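PDB 4ZXO: glycosyl hydrolase family 26 from Bacteroides ovatus, which hydrolyses beta-mannan chains as a GH26 beta-mannanase and probably takes part in the breakdown of galactomannan by the bacterium. Local coordinates for residues G95-L100 / P158-P163; K134-I139 / W188-D193; R141-L146 / K198-V203. All coordinates share one frame; numbering follows the deposited sequence.

Contact 1. Residues G95-L100 / P158-P163; sequences GGMISL and PVVFRP
Ser99 faces Val160 and Leu100 faces Phe161 across two neighbouring parallel strands of the TIM-barrel sheet, 97-101 and 159-162, whose segment axes run 21° apart and approach to 4.5 Å. The backbone supplies the ladder. Ile98 O accepts from Val160 N at 2.9 Å, Val160 O from Leu100 N, and Leu100 O from Arg162 N at 2.8 Å. Just before the ladder starts, a water takes the N-H of Ile98 and donates to Pro158 O, bridging the segments one step before the first direct backbone bond.

Apolar contacts line both faces. On the face of Leu100 and Phe161, which looks outward to the helices, Leu100 CD1 presses on Val159 CG1 at 3.5 Å, tighter than usual for two methyls, and these side chains cross at about a right angle. Ile98 CG2 meets the other branch of the same valine, CG2, at 4.0 Å, while Ile88 of helix 81-93 packs on Ile98 and Leu100. On the face of Ser99 and Val160, Met97 bends at its thioether so that CE reaches Val160 CG2 at 3.7 Å.

Polar side chains take over towards the C-terminal end of the strands. The guanidinium of Arg162 forms salt bridges with Glu270 and Asp235 on strands farther round the barrel, and its NE donates to a second water that in turn donates to Ser99 OG. With OG anti to the backbone N (chi1 -177°), the serine donates to Val160 O at 2.8 Å, approaching from the face of that carbonyl plane opposite to Leu100 N.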
loop_
_atom_site.group_PDB
_atom_site.type_symbol
_atom_site.label_atom_id
_atom_site.label_comp_id
_atom_site.label_asym_id
_atom_site.label_seq_id
_atom_site.Cartn_x
_atom_site.Cartn_y
_atom_site.Cartn_z
ATOM N N GLY A 95 9.320 7.000 -13.405
ATOM C CA GLY A 95 9.167 8.037 -12.391
ATOM C C GLY A 95 8.052 7.836 -11.374
ATOM O O GLY A 95 7.841 8.704 -10.494
ATOM N N GLY A 96 7.371 6.705 -11.438
ATOM C CA GLY A 96 6.298 6.478 -10.461
ATOM C C GLY A 96 6.796 5.857 -9.170
ATOM O O GLY A 96 7.985 5.479 -9.046
ATOM N N MET A 97 5.854 5.713 -8.227
ATOM C CA MET A 97 6.129 5.141 -6.916
ATOM C C MET A 97 5.674 3.682 -6.848
ATOM O O MET A 97 4.746 3.281 -7.612
ATOM C CB MET A 97 5.381 5.932 -5.804
ATOM C CG MET A 97 5.968 5.693 -4.441
ATOM S SD MET A 97 4.930 6.410 -3.157
ATOM C CE MET A 97 3.887 4.988 -2.746
ATOM N N ILE A 98 6.313 2.905 -5.955
ATOM C CA ILE A 98 5.912 1.533 -5.695
ATOM C C ILE A 98 5.584 1.285 -4.250
ATOM O O ILE A 98 6.283 1.736 -3.382
ATOM C CB ILE A 98 7.045 0.541 -6.126
ATOM C CG1 ILE A 98 7.349 0.654 -7.621
ATOM C CG2 ILE A 98 6.711 -0.940 -5.731
ATOM C CD1 ILE A 98 8.483 1.621 -7.965
ATOM N N SER A 99 4.481 0.571 -4.004
ATOM C CA SER A 99 4.189 0.096 -2.661
ATOM C C SER A 99 3.998 -1.411 -2.678
ATOM O O SER A 99 3.585 -1.981 -3.701
ATOM C CB SER A 99 2.930 0.781 -2.103
ATOM O OG SER A 99 2.707 0.351 -0.754
ATOM N N LEU A 100 4.364 -2.086 -1.597
ATOM C CA LEU A 100 4.198 -3.552 -1.518
ATOM C C LEU A 100 3.452 -3.913 -0.246
ATOM O O LEU A 100 3.855 -3.441 0.847
ATOM C CB LEU A 100 5.563 -4.259 -1.501
ATOM C CG LEU A 100 6.324 -4.024 -2.805
ATOM C CD1 LEU A 100 7.759 -4.546 -2.618
ATOM C CD2 LEU A 100 5.688 -4.762 -3.985
ATOM N N PRO A 158 13.393 2.625 -4.179
ATOM C CA PRO A 158 12.625 2.828 -2.940
ATOM C C PRO A 158 11.246 2.182 -3.072
ATOM O O PRO A 158 10.638 2.178 -4.146
ATOM C CB PRO A 158 12.498 4.360 -2.812
ATOM C CG PRO A 158 13.617 4.888 -3.637
ATOM C CD PRO A 158 13.707 3.908 -4.821
ATOM N N VAL A 159 10.764 1.622 -1.982
ATOM C CA VAL A 159 9.418 1.025 -1.917
ATOM C C VAL A 159 8.745 1.424 -0.616
ATOM O O VAL A 159 9.403 1.539 0.413
ATOM C CB VAL A 159 9.526 -0.554 -1.989
ATOM C CG1 VAL A 159 8.262 -1.271 -1.494
ATOM C CG2 VAL A 159 9.934 -0.921 -3.409
ATOM N N VAL A 160 7.442 1.687 -0.673
ATOM C CA VAL A 160 6.667 1.828 0.567
ATOM C C VAL A 160 6.143 0.450 0.926
ATOM O O VAL A 160 5.274 -0.073 0.242
ATOM C CB VAL A 160 5.517 2.826 0.439
ATOM C CG1 VAL A 160 4.664 2.879 1.752
ATOM C CG2 VAL A 160 6.080 4.213 0.068
ATOM N N PHE A 161 6.673 -0.146 1.989
ATOM C CA PHE A 161 6.305 -1.513 2.364
ATOM C C PHE A 161 5.250 -1.410 3.487
ATOM O O PHE A 161 5.430 -0.631 4.457
ATOM C CB PHE A 161 7.540 -2.256 2.830
ATOM C CG PHE A 161 7.308 -3.683 3.261
ATOM C CD1 PHE A 161 6.569 -4.563 2.470
ATOM C CD2 PHE A 161 7.907 -4.165 4.439
ATOM C CE1 PHE A 161 6.355 -5.898 2.884
ATOM C CE2 PHE A 161 7.735 -5.522 4.824
ATOM C CZ PHE A 161 6.974 -6.378 4.043
ATOM N N ARG A 162 4.142 -2.122 3.314
ATOM C CA ARG A 162 2.951 -1.947 4.162
ATOM C C ARG A 162 2.498 -3.281 4.702
ATOM O O ARG A 162 1.417 -3.775 4.317
ATOM C CB ARG A 162 1.841 -1.284 3.294
ATOM C CG ARG A 162 0.643 -0.842 4.046
ATOM C CD ARG A 162 -0.304 -0.089 3.114
ATOM N NE ARG A 162 -0.821 -0.927 2.044
ATOM C CZ ARG A 162 -2.004 -1.582 2.100
ATOM N NH1 ARG A 162 -2.734 -1.581 3.233
ATOM N NH2 ARG A 162 -2.420 -2.314 1.057
ATOM N N PRO A 163 3.278 -3.901 5.580
ATOM C CA PRO A 163 2.909 -5.211 6.116
ATOM C C PRO A 163 1.890 -5.036 7.266
ATOM O O PRO A 163 1.693 -3.912 7.739
ATOM C CB PRO A 163 4.246 -5.745 6.662
ATOM C CG PRO A 163 4.921 -4.472 7.166
ATOM C CD PRO A 163 4.616 -3.476 6.047
HETATM O O HOH W 1 8.747 3.930 -5.031
HETATM O O HOH W 2 0.426 -1.138 -0.637
#

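Contact 2. Residues K134-I139 / W188-D193; sequences KMLEWI and WRMTND
Met190 pushes its terminal methyl between Met135 and Leu136, crossing each of these side chains at about a right angle. CE of Met190 lies 3.6 Å from Leu136 CD2 and 3.7 Å from Met135 CG, so the end of the Met190 side chain is fitted against two successive side chains of the other helix. Chi2 of Met190 is extended (163°) and carries the sulfur out from its own helix; the bend at chi3 then turns CE onto the pair. Leu136 CD2 also approaches Met190 CB, at 4.1 Å.

One turn farther along, Ile139 reaches across with its longer branch. CD1 is 3.9 Å from both Thr191 CA and Thr191 OG1 and 4.2 Å from Met190 CB, which places it against the backbone of the opposing helix.

Helices 132-147 and 181-197 belong to the outer layer of the TIM barrel and pack here at -51°, with 9.8 Å between the segment axes. No hydrogen bond joins the two segments: the hydroxyl of Thr191 is engaged by Leu187 O on its own helix and by Trp164 NE1. An alanine at Ile139 would lose the CD1 contacts and would probably open a gap beside Thr191 and Met190. Arg194, on the next turn of helix 181-197, lies against both Leu136 and Ile139.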
loop_
_atom_site.group_PDB
_atom_site.type_symbol
_atom_site.label_atom_id
_atom_site.label_comp_id
_atom_site.label_asym_id
_atom_site.label_seq_id
_atom_site.Cartn_x
_atom_site.Cartn_y
_atom_site.Cartn_z
ATOM N N LYS A 134 11.433 -19.204 12.275
ATOM C CA LYS A 134 10.792 -19.262 10.956
ATOM C C LYS A 134 10.255 -17.882 10.580
ATOM O O LYS A 134 10.400 -17.474 9.450
ATOM C CB LYS A 134 9.672 -20.255 10.950
ATOM C CG LYS A 134 9.105 -20.454 9.583
ATOM C CD LYS A 134 8.133 -21.615 9.472
ATOM C CE LYS A 134 6.890 -21.388 10.305
ATOM N NZ LYS A 134 5.944 -22.511 10.107
ATOM N N MET A 135 9.608 -17.194 11.521
ATOM C CA MET A 135 9.077 -15.859 11.204
ATOM C C MET A 135 10.225 -14.941 10.761
ATOM O O MET A 135 10.049 -14.166 9.814
ATOM C CB MET A 135 8.366 -15.250 12.405
ATOM C CG MET A 135 7.582 -13.951 12.076
ATOM S SD MET A 135 6.138 -14.219 10.978
ATOM C CE MET A 135 6.609 -13.234 9.539
ATOM N N LEU A 136 11.395 -15.032 11.422
ATOM C CA LEU A 136 12.489 -14.175 11.023
ATOM C C LEU A 136 13.016 -14.621 9.633
ATOM O O LEU A 136 13.419 -13.761 8.844
ATOM C CB LEU A 136 13.622 -14.164 12.065
ATOM C CG LEU A 136 13.244 -13.660 13.442
ATOM C CD1 LEU A 136 14.486 -13.622 14.319
ATOM C CD2 LEU A 136 12.662 -12.287 13.372
ATOM N N GLU A 137 13.023 -15.923 9.339
ATOM C CA GLU A 137 13.435 -16.419 8.016
ATOM C C GLU A 137 12.469 -15.868 6.940
ATOM O O GLU A 137 12.905 -15.463 5.868
ATOM C CB GLU A 137 13.456 -17.948 8.040
ATOM C CG GLU A 137 13.796 -18.619 6.718
ATOM C CD GLU A 137 12.677 -19.551 6.296
ATOM O OE1 GLU A 137 12.365 -20.595 6.990
ATOM O OE2 GLU A 137 12.082 -19.208 5.263
ATOM N N TRP A 138 11.173 -15.838 7.272
ATOM C CA TRP A 138 10.156 -15.313 6.347
ATOM C C TRP A 138 10.398 -13.834 6.065
ATOM O O TRP A 138 10.358 -13.415 4.929
ATOM C CB TRP A 138 8.747 -15.526 6.915
ATOM C CG TRP A 138 8.303 -16.988 6.804
ATOM C CD1 TRP A 138 9.058 -18.085 6.458
ATOM C CD2 TRP A 138 6.987 -17.437 6.999
ATOM N NE1 TRP A 138 8.252 -19.206 6.429
ATOM C CE2 TRP A 138 6.966 -18.827 6.732
ATOM C CE3 TRP A 138 5.791 -16.767 7.318
ATOM C CZ2 TRP A 138 5.797 -19.590 6.808
ATOM C CZ3 TRP A 138 4.597 -17.522 7.424
ATOM C CH2 TRP A 138 4.607 -18.927 7.144
ATOM N N ILE A 139 10.693 -13.055 7.108
ATOM C CA ILE A 139 10.950 -11.644 6.918
ATOM C C ILE A 139 12.241 -11.498 6.064
ATOM O O ILE A 139 12.288 -10.641 5.192
ATOM C CB ILE A 139 11.065 -10.904 8.237
ATOM C CG1 ILE A 139 9.700 -10.899 8.976
ATOM C CG2 ILE A 139 11.526 -9.457 8.017
ATOM C CD1 ILE A 139 9.824 -10.588 10.524
ATOM N N TRP A 188 6.084 -5.599 14.314
ATOM C CA TRP A 188 6.699 -4.495 13.629
ATOM C C TRP A 188 8.157 -4.336 13.989
ATOM O O TRP A 188 8.985 -4.132 13.086
ATOM C CB TRP A 188 5.974 -3.214 13.962
ATOM C CG TRP A 188 4.753 -2.966 13.084
ATOM C CD1 TRP A 188 3.436 -3.129 13.416
ATOM C CD2 TRP A 188 4.775 -2.492 11.733
ATOM N NE1 TRP A 188 2.634 -2.769 12.357
ATOM C CE2 TRP A 188 3.429 -2.348 11.322
ATOM C CE3 TRP A 188 5.805 -2.150 10.835
ATOM C CZ2 TRP A 188 3.079 -1.911 10.045
ATOM C CZ3 TRP A 188 5.447 -1.683 9.553
ATOM C CH2 TRP A 188 4.102 -1.564 9.177
ATOM N N ARG A 189 8.504 -4.454 15.267
ATOM C CA ARG A 189 9.900 -4.352 15.629
ATOM C C ARG A 189 10.760 -5.460 15.028
ATOM O O ARG A 189 11.873 -5.185 14.527
ATOM C CB ARG A 189 10.024 -4.330 17.142
ATOM C CG ARG A 189 9.510 -2.989 17.711
ATOM C CD ARG A 189 10.093 -2.694 19.075
ATOM N NE ARG A 189 9.799 -3.794 19.971
ATOM C CZ ARG A 189 8.688 -3.925 20.716
ATOM N NH1 ARG A 189 8.588 -5.013 21.473
ATOM N NH2 ARG A 189 7.734 -2.969 20.746
ATOM N N MET A 190 10.262 -6.697 15.038
ATOM C CA MET A 190 10.972 -7.805 14.350
ATOM C C MET A 190 11.158 -7.535 12.876
ATOM O O MET A 190 12.210 -7.773 12.309
ATOM C CB MET A 190 10.214 -9.134 14.492
ATOM C CG MET A 190 10.254 -9.707 15.864
ATOM S SD MET A 190 8.961 -10.968 16.108
ATOM C CE MET A 190 9.335 -12.144 14.821
ATOM N N THR A 191 10.105 -7.031 12.230
ATOM C CA THR A 191 10.213 -6.726 10.799
ATOM C C THR A 191 11.271 -5.660 10.546
ATOM O O THR A 191 12.150 -5.818 9.697
ATOM C CB THR A 191 8.864 -6.250 10.286
ATOM O OG1 THR A 191 7.857 -7.258 10.549
ATOM C CG2 THR A 191 8.903 -5.913 8.762
ATOM N N ASN A 192 11.177 -4.570 11.296
ATOM C CA ASN A 192 12.146 -3.484 11.099
ATOM C C ASN A 192 13.542 -3.960 11.408
ATOM O O ASN A 192 14.485 -3.641 10.677
ATOM C CB ASN A 192 11.764 -2.309 11.970
ATOM C CG ASN A 192 12.694 -1.151 11.813
ATOM O OD1 ASN A 192 12.796 -0.558 10.732
ATOM N ND2 ASN A 192 13.371 -0.788 12.909
ATOM N N ASP A 193 13.696 -4.768 12.461
ATOM C CA ASP A 193 15.045 -5.224 12.821
ATOM C C ASP A 193 15.680 -6.062 11.724
ATOM O O ASP A 193 16.868 -5.914 11.388
ATOM C CB ASP A 193 15.010 -6.032 14.125
ATOM C CG ASP A 193 14.720 -5.162 15.348
ATOM O OD1 ASP A 193 14.781 -3.910 15.249
ATOM O OD2 ASP A 193 14.410 -5.751 16.413
#

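Contact 3. Residues R141-L146 / K198-V203; sequences RVADFL and KGVNNV
Asp144 and Lys198 form a salt bridge on the exposed side of the helix, with NZ of the lysine 2.9 Å from OD1. The ammonium meets OD1 on its syn side, 26° out of the carboxylate plane. To get there Lys198 folds back at chi2 and chi3, which lays its methylenes over Ala143 before the amine turns to the acid; Lys198 CG comes within 3.5 Å of Ala143 CB, a tight contact that leaves little room between the helix and the lysine chain.

At the other end of the contact, buried Asn202 donates through ND2 to Leu146 O at 3.1 Å. The bond is fairly straight at nitrogen (162°), and its acceptor lies close to the amide plane, but the donor stands above the plane of the carbonyl and not on a lone pair. ND2 also donates to Ile157 O, its stronger partner, so the amide joins the last part of helix 132-147 to the residues that lead into strand 159-162.

Between these polar ends the packing is apolar. Val200, at the centre of an inverse gamma turn, divides its two methyls: CG2 sits 3.7 Å from Ala143 CB, and CG1 sits 3.8 Å from Leu146 CB. Leu146 crosses Val200 at about a right angle and brings its CD1 to 3.9 Å from Val200 CG1. Leu195 of helix 181-197 touches Ala143, Leu146 and Val200 alike, adding to the apolar cluster.

Gly199, with its positive phi, ends helix 181-197 in a Schellman motif, and the chain then runs through Val200 to strand 203-207: the helix-to-strand connection typical of a TIM barrel, packed here against helix 132-147 at the end of the barrel where the strands begin.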
loop_
_atom_site.group_PDB
_atom_site.type_symbol
_atom_site.label_atom_id
_atom_site.label_comp_id
_atom_site.label_asym_id
_atom_site.label_seq_id
_atom_site.Cartn_x
_atom_site.Cartn_y
_atom_site.Cartn_z
ATOM N N ARG A 141 13.218 -13.379 3.764
ATOM C CA ARG A 141 12.866 -13.671 2.362
ATOM C C ARG A 141 12.284 -12.432 1.711
ATOM O O ARG A 141 12.608 -12.101 0.552
ATOM C CB ARG A 141 11.874 -14.878 2.269
ATOM C CG ARG A 141 12.604 -16.243 2.576
ATOM C CD ARG A 141 11.716 -17.521 2.705
ATOM N NE ARG A 141 12.496 -18.674 2.241
ATOM C CZ ARG A 141 12.152 -19.953 2.379
ATOM N NH1 ARG A 141 12.952 -20.883 1.859
ATOM N NH2 ARG A 141 11.012 -20.313 3.007
ATOM N N VAL A 142 11.436 -11.711 2.442
ATOM C CA VAL A 142 11.016 -10.376 1.982
ATOM C C VAL A 142 12.221 -9.440 1.809
ATOM O O VAL A 142 12.354 -8.740 0.791
ATOM C CB VAL A 142 10.023 -9.744 2.993
ATOM C CG1 VAL A 142 9.801 -8.242 2.663
ATOM C CG2 VAL A 142 8.698 -10.521 2.967
ATOM N N ALA A 143 13.123 -9.418 2.797
ATOM C CA ALA A 143 14.303 -8.537 2.695
ATOM C C ALA A 143 15.117 -8.815 1.415
ATOM O O ALA A 143 15.489 -7.877 0.660
ATOM C CB ALA A 143 15.177 -8.691 3.944
ATOM N N ASP A 144 15.359 -10.098 1.141
ATOM C CA ASP A 144 16.122 -10.448 -0.058
ATOM C C ASP A 144 15.418 -10.009 -1.360
ATOM O O ASP A 144 16.091 -9.537 -2.306
ATOM C CB ASP A 144 16.351 -11.947 -0.120
ATOM C CG ASP A 144 17.366 -12.435 0.885
ATOM O OD1 ASP A 144 18.161 -11.614 1.396
ATOM O OD2 ASP A 144 17.354 -13.650 1.150
ATOM N N PHE A 145 14.078 -10.103 -1.400
ATOM C CA PHE A 145 13.370 -9.597 -2.563
ATOM C C PHE A 145 13.547 -8.080 -2.686
ATOM O O PHE A 145 13.825 -7.563 -3.763
ATOM C CB PHE A 145 11.899 -9.946 -2.510
ATOM C CG PHE A 145 11.174 -9.487 -3.727
ATOM C CD1 PHE A 145 11.256 -10.198 -4.895
ATOM C CD2 PHE A 145 10.419 -8.335 -3.717
ATOM C CE1 PHE A 145 10.580 -9.759 -6.045
ATOM C CE2 PHE A 145 9.735 -7.892 -4.862
ATOM C CZ PHE A 145 9.835 -8.609 -6.017
ATOM N N LEU A 146 13.376 -7.361 -1.591
ATOM C CA LEU A 146 13.527 -5.906 -1.618
ATOM C C LEU A 146 14.919 -5.462 -2.105
ATOM O O LEU A 146 15.065 -4.457 -2.809
ATOM C CB LEU A 146 13.246 -5.337 -0.223
ATOM C CG LEU A 146 11.766 -5.512 0.218
ATOM C CD1 LEU A 146 11.533 -4.995 1.631
ATOM C CD2 LEU A 146 10.770 -4.851 -0.750
ATOM N N LYS A 198 19.653 -6.663 7.365
ATOM C CA LYS A 198 19.900 -7.065 5.978
ATOM C C LYS A 198 20.399 -5.907 5.114
ATOM O O LYS A 198 20.792 -6.113 3.959
ATOM C CB LYS A 198 18.598 -7.638 5.342
ATOM C CG LYS A 198 17.949 -8.874 6.015
ATOM C CD LYS A 198 18.601 -10.205 5.748
ATOM C CE LYS A 198 18.264 -10.768 4.394
ATOM N NZ LYS A 198 19.186 -11.904 4.103
ATOM N N GLY A 199 20.344 -4.680 5.639
ATOM C CA GLY A 199 20.737 -3.504 4.884
ATOM C C GLY A 199 19.682 -3.096 3.888
ATOM O O GLY A 199 19.996 -2.537 2.818
ATOM N N VAL A 200 18.416 -3.372 4.220
ATOM C CA VAL A 200 17.336 -2.954 3.324
ATOM C C VAL A 200 17.092 -1.448 3.495
ATOM O O VAL A 200 16.155 -1.035 4.147
ATOM C CB VAL A 200 16.037 -3.737 3.596
ATOM C CG1 VAL A 200 15.000 -3.367 2.569
ATOM C CG2 VAL A 200 16.303 -5.230 3.453
ATOM N N ASN A 201 17.867 -0.627 2.828
ATOM C CA ASN A 201 17.827 0.811 3.032
ATOM C C ASN A 201 16.935 1.531 2.049
ATOM O O ASN A 201 16.930 2.753 1.970
ATOM C CB ASN A 201 19.261 1.360 2.967
ATOM C CG ASN A 201 20.127 0.764 4.015
ATOM O OD1 ASN A 201 19.648 0.355 5.086
ATOM N ND2 ASN A 201 21.416 0.687 3.734
ATOM N N ASN A 202 16.168 0.750 1.301
ATOM C CA ASN A 202 15.246 1.295 0.308
ATOM C C ASN A 202 13.785 1.102 0.702
ATOM O O ASN A 202 12.918 1.065 -0.173
ATOM C CB ASN A 202 15.504 0.645 -1.074
ATOM C CG ASN A 202 15.401 -0.871 -1.062
ATOM O OD1 ASN A 202 15.774 -1.549 -0.090
ATOM N ND2 ASN A 202 14.891 -1.422 -2.158
ATOM N N VAL A 203 13.474 1.033 1.998
ATOM C CA VAL A 203 12.101 0.868 2.412
ATOM C C VAL A 203 11.598 1.999 3.308
ATOM O O VAL A 203 12.297 2.416 4.233
ATOM C CB VAL A 203 11.941 -0.475 3.127
ATOM C CG1 VAL A 203 10.504 -0.702 3.529
ATOM C CG2 VAL A 203 12.357 -1.561 2.193
#

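In the fold
From the N terminus the chain passes through strand 97-101, helix 132-147, strand 159-162, helix 181-197 and then strand 203-207. Contact 1 closes the first loop, joining adjacent barrel strands across an intervening excursion that includes helix 132-147. Contacts 2 and 3 both start from that helix and return to it after strand 159-162, so each crosses contact 1, and they cross each other. Contact 2 ties the helix to the next helix of the outer layer; contact 3 ties its later turns to the connection into strand 203-207. Phe161 packs on Thr191 and Val142, Leu100 packs on Leu146, and Val159 N probably hydrogen-bonds to Asn202 O, linking the sheet to contacts 2 and 3.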